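Local coordinates for multicopper oxidase (Uncultured bacterium, PDB 4E9X), which probably couples the oxidation of substrates to the reduction of dioxygen at its bound copper ions, as other multicopper oxidases do, at residues D209-H214 / P223-T228; M203-H208 / V239-D244; F6-E11 / Y305-H310; G34-V39 / E299-G304. One frame throughout, in Å; residues are numbered along the deposited sequence.

Interaction 1 of 4, residues D209-H214 / P223-T228; sequences DMLVTH and PYYADT
V212 lies beneath the ring of Y224 in the tightly packed part of this contact: its CB sits over one ring face, offset toward the rim, and its CG2 comes within 3.7 Å of Y224 CE1. With CG between the backbone N and the carbonyl carbon (chi1 61°), the Y224 ring reaches back across V212. CG2 of V212 also meets A226 CB, and further along M210 bends at its sulfur so that its methyl CE reaches the carbonyl O of D227 at 3.3 Å. The two strands form an antiparallel beta hairpin at one end of a sheet in the second cupredoxin-like domain. M210 N donates to A226 O at 2.8 Å, nearly straight (165°), while the bond from Y224 N to V212 O is weak. The face of L211 and Y225 is looser, though L218 of the second subunit packs on Y225. There L211 CD1 stands over the centre of the exposed Y225 ring, 3.9 Å from its centroid, and also touches P223 CB at 4.0 Å. Beyond the last bridge, the carboxylates of D209 and D227 come near each other, but each has partners in the second subunit, D209 in H65 and R97, D227 in H62 and R236 of that chain.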
# COMPACT_ATOMS: atom_id res chain seq x y z
N ASP A 209 -16.96 -5.45 11.23
CA ASP A 209 -16.51 -4.56 10.17
C ASP A 209 -16.28 -3.16 10.74
O ASP A 209 -16.87 -2.77 11.74
CB ASP A 209 -17.58 -4.53 9.07
CG ASP A 209 -17.60 -5.86 8.35
OD1 ASP A 209 -16.50 -6.33 7.94
OD2 ASP A 209 -18.69 -6.41 8.19
N MET A 210 -15.41 -2.43 10.06
CA MET A 210 -15.13 -1.05 10.36
C MET A 210 -15.78 -0.18 9.28
O MET A 210 -15.67 -0.44 8.07
CB MET A 210 -13.63 -0.78 10.29
CG MET A 210 -12.90 -1.46 11.47
SD MET A 210 -11.09 -1.39 11.30
CE MET A 210 -10.78 -2.72 10.13
N LEU A 211 -16.45 0.88 9.66
CA LEU A 211 -16.94 1.88 8.72
C LEU A 211 -15.87 2.97 8.62
O LEU A 211 -15.64 3.68 9.61
CB LEU A 211 -18.26 2.49 9.19
CG LEU A 211 -18.81 3.54 8.22
CD1 LEU A 211 -19.16 2.92 6.85
CD2 LEU A 211 -20.04 4.23 8.81
N VAL A 212 -15.21 3.05 7.48
CA VAL A 212 -14.16 4.07 7.25
C VAL A 212 -14.86 5.39 6.95
O VAL A 212 -15.54 5.54 5.92
CB VAL A 212 -13.24 3.64 6.10
CG1 VAL A 212 -12.16 4.71 5.95
CG2 VAL A 212 -12.64 2.24 6.32
N THR A 213 -14.70 6.37 7.86
CA THR A 213 -15.41 7.63 7.72
C THR A 213 -14.53 8.81 7.37
O THR A 213 -15.05 9.80 6.89
CB THR A 213 -16.11 7.96 9.08
OG1 THR A 213 -15.14 8.01 10.13
CG2 THR A 213 -17.12 6.87 9.48
N HIS A 214 -13.22 8.74 7.67
CA HIS A 214 -12.34 9.90 7.44
C HIS A 214 -10.99 9.45 6.90
O HIS A 214 -10.45 8.44 7.38
CB HIS A 214 -12.03 10.70 8.72
CG HIS A 214 -13.20 11.32 9.43
ND1 HIS A 214 -14.19 10.55 10.05
CD2 HIS A 214 -13.51 12.63 9.61
CE1 HIS A 214 -15.04 11.40 10.58
NE2 HIS A 214 -14.67 12.67 10.34
N PRO A 223 -18.37 7.08 2.70
CA PRO A 223 -17.76 6.14 3.65
C PRO A 223 -17.97 4.72 3.16
O PRO A 223 -18.90 4.41 2.40
CB PRO A 223 -18.51 6.42 4.95
CG PRO A 223 -19.77 7.10 4.56
CD PRO A 223 -19.46 7.89 3.31
N TYR A 224 -17.11 3.80 3.59
CA TYR A 224 -17.22 2.44 3.14
C TYR A 224 -16.79 1.51 4.24
O TYR A 224 -15.94 1.83 5.09
CB TYR A 224 -16.34 2.21 1.87
CG TYR A 224 -14.86 2.46 2.11
CD1 TYR A 224 -13.99 1.43 2.45
CD2 TYR A 224 -14.36 3.77 2.01
CE1 TYR A 224 -12.63 1.67 2.67
CE2 TYR A 224 -13.01 4.05 2.23
CZ TYR A 224 -12.18 2.98 2.56
OH TYR A 224 -10.85 3.27 2.78
N TYR A 225 -17.36 0.30 4.22
CA TYR A 225 -16.97 -0.74 5.17
C TYR A 225 -15.73 -1.48 4.74
O TYR A 225 -15.46 -1.69 3.54
CB TYR A 225 -18.12 -1.73 5.31
CG TYR A 225 -19.31 -1.20 6.09
CD1 TYR A 225 -19.22 -1.07 7.49
CD2 TYR A 225 -20.46 -0.86 5.40
CE1 TYR A 225 -20.30 -0.59 8.22
CE2 TYR A 225 -21.54 -0.38 6.14
CZ TYR A 225 -21.47 -0.25 7.52
OH TYR A 225 -22.60 0.24 8.18
N ALA A 226 -14.96 -1.93 5.72
CA ALA A 226 -13.76 -2.72 5.54
C ALA A 226 -13.57 -3.62 6.74
O ALA A 226 -13.95 -3.20 7.84
CB ALA A 226 -12.55 -1.80 5.41
N ASP A 227 -12.98 -4.78 6.53
CA ASP A 227 -12.47 -5.52 7.70
C ASP A 227 -10.95 -5.39 7.81
O ASP A 227 -10.41 -5.74 8.87
CB ASP A 227 -12.96 -6.97 7.65
CG ASP A 227 -12.42 -7.83 6.53
OD1 ASP A 227 -11.21 -7.82 6.22
OD2 ASP A 227 -13.22 -8.58 5.95
N THR A 228 -10.28 -4.83 6.79
CA THR A 228 -8.81 -4.65 6.82
C THR A 228 -8.52 -3.29 6.19
O THR A 228 -8.89 -3.02 5.05
CB THR A 228 -8.13 -5.77 6.02
OG1 THR A 228 -8.47 -7.05 6.59
CG2 THR A 228 -6.58 -5.66 6.06

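Interaction 2 of 4, residues M203-H208 / V239-D244; sequences MHSHGH and VIIEAD. With CU (copper (II) ion), chain G; CU (copper (II) ion), chain F.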
# COMPACT_ATOMS: atom_id res chain seq x y z
N MET A 203 -4.57 -3.15 9.05
CA MET A 203 -5.21 -3.32 10.37
C MET A 203 -6.55 -4.04 10.20
O MET A 203 -7.46 -3.54 9.53
CB MET A 203 -5.41 -1.94 10.99
CG MET A 203 -4.07 -1.19 11.19
SD MET A 203 -2.80 -2.09 12.11
CE MET A 203 -3.55 -2.34 13.73
N HIS A 204 -6.64 -5.20 10.81
CA HIS A 204 -7.82 -6.08 10.67
C HIS A 204 -8.51 -6.30 12.02
O HIS A 204 -7.85 -6.77 12.98
CB HIS A 204 -7.36 -7.41 10.13
CG HIS A 204 -8.39 -8.49 10.12
ND1 HIS A 204 -9.69 -8.32 9.62
CD2 HIS A 204 -8.34 -9.77 10.56
CE1 HIS A 204 -10.36 -9.50 9.79
NE2 HIS A 204 -9.54 -10.37 10.36
N SER A 205 -9.80 -6.03 12.05
CA SER A 205 -10.60 -6.27 13.26
C SER A 205 -11.35 -7.60 13.13
O SER A 205 -12.24 -7.74 12.29
CB SER A 205 -11.61 -5.17 13.48
OG SER A 205 -12.38 -4.91 12.32
N HIS A 206 -11.07 -8.59 13.99
CA HIS A 206 -11.92 -9.77 14.02
C HIS A 206 -13.30 -9.37 14.60
O HIS A 206 -13.41 -8.43 15.39
CB HIS A 206 -11.31 -10.87 14.89
CG HIS A 206 -10.07 -11.52 14.33
ND1 HIS A 206 -9.86 -12.88 14.52
CD2 HIS A 206 -9.03 -11.10 13.62
CE1 HIS A 206 -8.67 -13.23 13.95
NE2 HIS A 206 -8.16 -12.13 13.38
N GLY A 207 -14.29 -10.15 14.19
CA GLY A 207 -15.62 -10.04 14.82
C GLY A 207 -16.47 -8.90 14.36
O GLY A 207 -17.64 -8.78 14.81
N HIS A 208 -15.92 -7.96 13.56
CA HIS A 208 -16.57 -6.68 13.27
C HIS A 208 -16.07 -6.16 11.94
O HIS A 208 -14.94 -6.35 11.55
CB HIS A 208 -16.13 -5.60 14.30
CG HIS A 208 -16.38 -5.98 15.75
ND1 HIS A 208 -15.55 -6.88 16.40
CD2 HIS A 208 -17.37 -5.63 16.63
CE1 HIS A 208 -16.04 -7.05 17.63
NE2 HIS A 208 -17.11 -6.30 17.79
N VAL A 239 -12.22 5.20 11.70
CA VAL A 239 -13.29 4.24 11.44
C VAL A 239 -14.22 4.24 12.67
O VAL A 239 -13.89 4.75 13.74
CB VAL A 239 -12.74 2.82 11.23
CG1 VAL A 239 -11.69 2.82 10.09
CG2 VAL A 239 -12.15 2.22 12.52
N ILE A 240 -15.40 3.66 12.47
CA ILE A 240 -16.36 3.36 13.54
C ILE A 240 -16.57 1.86 13.58
O ILE A 240 -16.82 1.22 12.55
CB ILE A 240 -17.72 4.07 13.26
CG1 ILE A 240 -17.58 5.60 13.23
CG2 ILE A 240 -18.75 3.61 14.27
CD1 ILE A 240 -17.24 6.16 14.61
N ILE A 241 -16.49 1.31 14.80
CA ILE A 241 -16.94 -0.06 15.06
C ILE A 241 -18.15 0.02 15.98
O ILE A 241 -18.08 0.65 17.04
CB ILE A 241 -15.84 -0.93 15.68
CG1 ILE A 241 -14.75 -1.22 14.63
CG2 ILE A 241 -16.45 -2.21 16.26
CD1 ILE A 241 -13.57 -2.01 15.15
N GLU A 242 -19.25 -0.63 15.59
CA GLU A 242 -20.39 -0.87 16.47
C GLU A 242 -20.07 -2.06 17.33
O GLU A 242 -19.94 -3.17 16.77
CB GLU A 242 -21.70 -1.10 15.67
CG GLU A 242 -22.02 -0.01 14.65
CD GLU A 242 -22.66 1.23 15.26
OE1 GLU A 242 -23.18 1.18 16.40
OE2 GLU A 242 -22.66 2.26 14.56
N ALA A 243 -19.93 -1.88 18.64
CA ALA A 243 -19.60 -3.04 19.50
C ALA A 243 -20.83 -3.80 19.90
O ALA A 243 -21.34 -3.71 21.00
CB ALA A 243 -18.86 -2.53 20.76
N ASP A 244 -21.32 -4.58 18.95
CA ASP A 244 -22.61 -5.23 19.19
C ASP A 244 -22.44 -6.75 19.11
O ASP A 244 -23.41 -7.50 18.93
CB ASP A 244 -23.62 -4.73 18.21
CG ASP A 244 -23.25 -4.97 16.75
OD1 ASP A 244 -22.25 -5.65 16.42
OD2 ASP A 244 -24.06 -4.45 15.93
CU CU G . -9.82 -12.14 10.69
CU CU F . -6.36 -12.36 12.72
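This is a small, buried van der Waals contact between two sheets of the second cupredoxin-like domain, made where the turn after strand 203-205 brings H208 against strand 239-243. No hydrogen bond crosses it. The H208 side chain meets I241 at about a right angle, with I241 CG2 lying 3.6 Å from H208 CD2 and approaching the ring obliquely. The carbonyl O of E242 is at the ring's edge, near its plane, also 3.6 Å from CD2. S205 CB, 4.1 Å from I241 CD1, adds a second point of touch.

The ring is held at both nitrogens: H208 ND1 donates to H206 O at 2.8 Å and 168°, on a lone pair in the carbonyl plane, within the type II turn S205-H208, and NE2 bonds to Y275 OH. S205 OG, placed between its backbone N and carbonyl carbon (chi1 51°), donates to H208 O at 3.0 Å from above the carbonyl plane. An alanine at H208 would probably leave H206 O and Y275 OH without their mate and a gap beside I241 CG2. H204 NE2 and H206 NE2 bind separate copper ions, at 1.8 and 1.9 Å, in a site completed partly by H60 and H106 of the second subunit. M210 of strand 210-215 packs against both S205 and I241, F251 of strand 248-253 touches S205, and I191 of strand 187-195 lies against I241.

Interaction 3 of 4, residues F6-E11 / Y305-H310; sequences FDMTIE and YGMFDH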
# COMPACT_ATOMS: atom_id res chain seq x y z
N PHE A 6 0.88 25.64 25.18
CA PHE A 6 1.46 24.44 25.72
C PHE A 6 2.96 24.51 25.82
O PHE A 6 3.56 25.12 24.93
CB PHE A 6 1.10 23.23 24.83
CG PHE A 6 -0.42 23.13 24.67
CD1 PHE A 6 -1.27 23.01 25.75
CD2 PHE A 6 -0.99 23.14 23.43
CE1 PHE A 6 -2.63 22.90 25.62
CE2 PHE A 6 -2.37 23.06 23.28
CZ PHE A 6 -3.23 22.94 24.38
N ASP A 7 3.54 23.89 26.84
CA ASP A 7 4.99 23.87 26.96
C ASP A 7 5.43 22.40 26.76
O ASP A 7 4.95 21.52 27.48
CB ASP A 7 5.48 24.37 28.31
CG ASP A 7 5.28 25.85 28.52
OD1 ASP A 7 5.61 26.67 27.61
OD2 ASP A 7 4.81 26.32 29.60
N MET A 8 6.27 22.16 25.76
CA MET A 8 6.67 20.78 25.50
C MET A 8 8.19 20.68 25.60
O MET A 8 8.88 21.68 25.35
CB MET A 8 6.17 20.30 24.14
CG MET A 8 6.42 18.82 23.83
SD MET A 8 5.72 18.44 22.18
CE MET A 8 4.53 19.80 22.23
N THR A 9 8.72 19.55 25.99
CA THR A 9 10.17 19.34 25.98
C THR A 9 10.44 18.12 25.07
O THR A 9 9.51 17.41 24.63
CB THR A 9 10.81 19.04 27.33
OG1 THR A 9 10.29 17.78 27.82
CG2 THR A 9 10.44 20.16 28.32
N ILE A 10 11.71 17.96 24.75
CA ILE A 10 12.22 16.86 23.99
C ILE A 10 13.28 16.19 24.88
O ILE A 10 14.18 16.94 25.30
CB ILE A 10 12.79 17.21 22.61
CG1 ILE A 10 11.91 18.19 21.84
CG2 ILE A 10 12.98 15.94 21.78
CD1 ILE A 10 12.52 18.63 20.51
N GLU A 11 13.19 14.91 25.16
CA GLU A 11 14.00 14.25 26.18
C GLU A 11 14.67 13.00 25.63
O GLU A 11 14.07 12.31 24.79
CB GLU A 11 13.13 13.82 27.39
CG GLU A 11 12.36 15.01 27.98
CD GLU A 11 13.18 16.03 28.73
OE1 GLU A 11 14.36 15.80 29.06
OE2 GLU A 11 12.63 17.16 29.00
N TYR A 305 -10.28 19.89 26.40
CA TYR A 305 -9.19 20.35 25.56
C TYR A 305 -7.93 20.59 26.35
O TYR A 305 -8.02 20.96 27.53
CB TYR A 305 -9.62 21.64 24.81
CG TYR A 305 -10.85 21.32 23.96
CD1 TYR A 305 -10.75 20.34 22.98
CD2 TYR A 305 -12.08 21.97 24.12
CE1 TYR A 305 -11.84 20.01 22.18
CE2 TYR A 305 -13.19 21.64 23.32
CZ TYR A 305 -13.04 20.66 22.36
OH TYR A 305 -14.10 20.29 21.52
N GLY A 306 -6.78 20.42 25.74
CA GLY A 306 -5.50 20.63 26.39
C GLY A 306 -4.44 19.67 25.89
O GLY A 306 -4.61 19.06 24.82
N MET A 307 -3.36 19.55 26.64
CA MET A 307 -2.25 18.67 26.30
C MET A 307 -2.11 17.65 27.44
O MET A 307 -2.09 18.00 28.65
CB MET A 307 -0.95 19.40 26.00
CG MET A 307 0.24 18.41 25.89
SD MET A 307 1.80 19.35 25.64
CE MET A 307 1.71 19.62 23.92
N PHE A 308 -2.05 16.36 27.10
CA PHE A 308 -2.11 15.29 28.07
C PHE A 308 -0.94 14.34 27.92
O PHE A 308 -0.75 13.71 26.87
CB PHE A 308 -3.42 14.44 27.91
CG PHE A 308 -4.66 15.28 28.08
CD1 PHE A 308 -5.31 15.28 29.31
CD2 PHE A 308 -5.14 16.03 27.02
CE1 PHE A 308 -6.44 16.05 29.50
CE2 PHE A 308 -6.25 16.83 27.25
CZ PHE A 308 -6.91 16.82 28.47
N ASP A 309 -0.16 14.26 28.99
CA ASP A 309 0.88 13.23 29.11
C ASP A 309 0.23 11.91 29.52
O ASP A 309 -0.93 11.87 29.96
CB ASP A 309 1.97 13.56 30.12
CG ASP A 309 2.89 14.70 29.74
OD1 ASP A 309 2.74 15.31 28.69
OD2 ASP A 309 3.79 15.02 30.58
N HIS A 310 0.98 10.83 29.38
CA HIS A 310 0.47 9.56 29.86
C HIS A 310 1.66 8.74 30.37
O HIS A 310 2.61 8.44 29.62
CB HIS A 310 -0.27 8.78 28.78
CG HIS A 310 -0.70 7.41 29.26
ND1 HIS A 310 -1.29 7.26 30.51
CD2 HIS A 310 -0.65 6.22 28.64
CE1 HIS A 310 -1.57 5.95 30.63
NE2 HIS A 310 -1.18 5.31 29.53
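F6 and M307 cross obliquely, the root of the methionine side chain lying over one face of the phenyl ring. M307 CB is the atom above that face, 4.0 Å from the ring centroid and displaced toward the rim beside CD1, in a CH-pi contact. The methionine chain runs from there along the ring toward its root: with CG anti to the backbone N (chi1 170°) and SD continuing the extended chain, the bend at chi3 brings CE to 3.8 Å from F6 CB. The sulfur is consequently well off the ring normal, 5.3 Å from the centroid, in an oblique Met-aromatic contact. Toward the outer end of the ring the partner is backbone, F6 CE1 lying 3.6 Å from M307 N and CZ coming near the CA of G306.

M8 lies on the same side of its strand as F6, and its chain meets that of M307 at about a right angle. An alanine in place of F6 would remove the surface on which M307 CB rests and would probably leave the methionine chain freer to turn, opening a gap beside G306. The two strands run in roughly the same direction, 28° apart, in facing sheets, their axes 8.4 Å from each other, and no hydrogen bond joins them. I37 of strand 36-40 touches both F6 and M307. Such side-chain contact between strands of two facing sheets is the packing of a beta sandwich, here in the first cupredoxin-like domain.

Interaction 4 of 4, residues G34-V39 / E299-G304; sequences GPLIHV and ESLKQG
A single water is gripped by three groups between H38 and the loop 299-304: it donates to S300 O at 2.7 Å and to G304 O at 2.6 Å, and is hydrogen-bonded to H38 ND1 at 2.6 Å. This bridge ties an inner strand of the first cupredoxin-like domain, 36-39, to the C-terminal segment that leads into the edge strand 306-308. The water is at the edge of the imidazole, in its plane, and L301 O lies at that edge too, 3.6 Å from H38 CE1. No direct hydrogen bond links the two segments, so the water supplies the polar connection between them. On the other side of the ring, H38 NE2 bonds to D125, which with the water on ND1 holds the imidazole at both nitrogens; Y305 meets the ring edge-to-face.

Below this polar level the contact is apolar. L301 sends CD2 over one face of the H38 ring, 4.3 Å from its centroid and offset toward the rim, and the two side chains cross at about a right angle. L36 and H38 both point toward the loop, each with CG anti to the backbone N (chi1 167° and -169°), and L301 CD2 packs against both. Residues 299-302 have helical backbone angles, and the turn they make presents L301 and S300 to the strand together. I141 of strand 138-147 packs against both L36 and L301. One methyl of L36, CD2, touches both loop residues, lying 3.8 Å from L301 CD2 and 3.7 Å from S300 CB.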
# COMPACT_ATOMS: atom_id res chain seq x y z
N GLY A 34 4.13 10.71 21.88
CA GLY A 34 4.18 12.01 22.52
C GLY A 34 2.81 12.34 23.11
O GLY A 34 1.78 11.67 22.89
N PRO A 35 2.76 13.44 23.89
CA PRO A 35 1.50 13.90 24.51
C PRO A 35 0.40 14.12 23.48
O PRO A 35 0.60 14.55 22.34
CB PRO A 35 1.89 15.21 25.18
CG PRO A 35 3.36 15.03 25.42
CD PRO A 35 3.91 14.33 24.19
N LEU A 36 -0.82 13.80 23.92
CA LEU A 36 -1.98 14.13 23.13
C LEU A 36 -2.24 15.63 23.20
O LEU A 36 -2.33 16.21 24.30
CB LEU A 36 -3.22 13.42 23.71
CG LEU A 36 -4.60 13.90 23.20
CD1 LEU A 36 -4.81 13.59 21.71
CD2 LEU A 36 -5.70 13.19 24.02
N ILE A 37 -2.44 16.29 22.06
CA ILE A 37 -2.89 17.68 22.01
C ILE A 37 -4.29 17.64 21.42
O ILE A 37 -4.49 17.10 20.33
CB ILE A 37 -1.91 18.56 21.19
CG1 ILE A 37 -0.52 18.55 21.77
CG2 ILE A 37 -2.52 19.96 21.06
CD1 ILE A 37 0.53 19.25 20.88
N HIS A 38 -5.25 18.15 22.14
CA HIS A 38 -6.67 18.05 21.77
C HIS A 38 -7.24 19.46 21.86
O HIS A 38 -7.29 20.05 22.94
CB HIS A 38 -7.38 17.06 22.70
CG HIS A 38 -8.74 16.69 22.25
ND1 HIS A 38 -9.61 15.93 23.02
CD2 HIS A 38 -9.42 16.91 21.08
CE1 HIS A 38 -10.73 15.72 22.33
NE2 HIS A 38 -10.67 16.30 21.18
N VAL A 39 -7.63 20.01 20.72
CA VAL A 39 -8.13 21.39 20.65
C VAL A 39 -9.38 21.42 19.79
O VAL A 39 -9.77 20.39 19.23
CB VAL A 39 -7.04 22.33 20.11
CG1 VAL A 39 -5.77 22.28 20.97
CG2 VAL A 39 -6.64 22.09 18.65
N GLU A 299 -8.99 7.61 27.72
CA GLU A 299 -9.41 8.41 28.90
C GLU A 299 -9.01 9.86 28.69
O GLU A 299 -9.82 10.78 28.90
CB GLU A 299 -8.81 7.83 30.18
CG GLU A 299 -9.38 6.42 30.45
CD GLU A 299 -10.91 6.41 30.53
OE1 GLU A 299 -11.63 7.30 31.06
OE2 GLU A 299 -11.51 5.45 30.01
N SER A 300 -7.79 10.12 28.23
CA SER A 300 -7.39 11.52 27.98
C SER A 300 -8.32 12.20 26.99
O SER A 300 -8.55 13.41 27.18
CB SER A 300 -5.97 11.58 27.39
OG SER A 300 -5.03 10.99 28.27
N LEU A 301 -8.80 11.46 25.98
CA LEU A 301 -9.67 12.07 24.97
C LEU A 301 -10.98 12.55 25.57
O LEU A 301 -11.62 13.38 24.90
CB LEU A 301 -9.92 11.07 23.83
CG LEU A 301 -8.73 10.99 22.89
CD1 LEU A 301 -8.76 9.74 22.04
CD2 LEU A 301 -8.71 12.19 21.91
N LYS A 302 -11.39 12.10 26.75
CA LYS A 302 -12.63 12.52 27.40
C LYS A 302 -12.41 13.68 28.34
O LYS A 302 -13.42 14.18 28.91
CB LYS A 302 -13.15 11.35 28.27
CG LYS A 302 -13.57 10.16 27.45
CD LYS A 302 -14.49 9.35 28.37
CE LYS A 302 -13.65 8.23 28.93
NZ LYS A 302 -14.28 6.97 28.40
N GLN A 303 -11.14 14.08 28.55
CA GLN A 303 -10.89 15.02 29.66
C GLN A 303 -10.79 16.47 29.26
O GLN A 303 -10.24 17.25 30.04
CB GLN A 303 -9.59 14.53 30.36
CG GLN A 303 -9.83 13.19 31.09
CD GLN A 303 -8.58 12.52 31.60
OE1 GLN A 303 -7.50 13.10 31.42
NE2 GLN A 303 -8.70 11.33 32.20
N GLY A 304 -11.35 16.84 28.12
CA GLY A 304 -11.42 18.25 27.70
C GLY A 304 -10.21 18.64 26.86
O GLY A 304 -9.25 17.89 26.56
O HOH W 1 -8.94 15.50 25.50

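Overall arrangement
From the N terminus, segment 6-11 meets its partner only near the C-terminal end of the modelled chain: interaction 3 closes the longest loop, bringing 305-310 back to it. Within that span, interaction 4 joins 34-39 to 299-304, and the two touch, since strands 306-308 and 36-40 are sheet neighbours bonded through F308 N to L36 O. Both tie the C-terminal segment to the first domain. Further inside the same span lies interaction 2, from 203-208 to 239-244, which in turn encloses the short hairpin of interaction 1; none of the loops cross. These two meet in the second domain, about 23 to 31 Å between centres from the other pair, and both touch the second subunit.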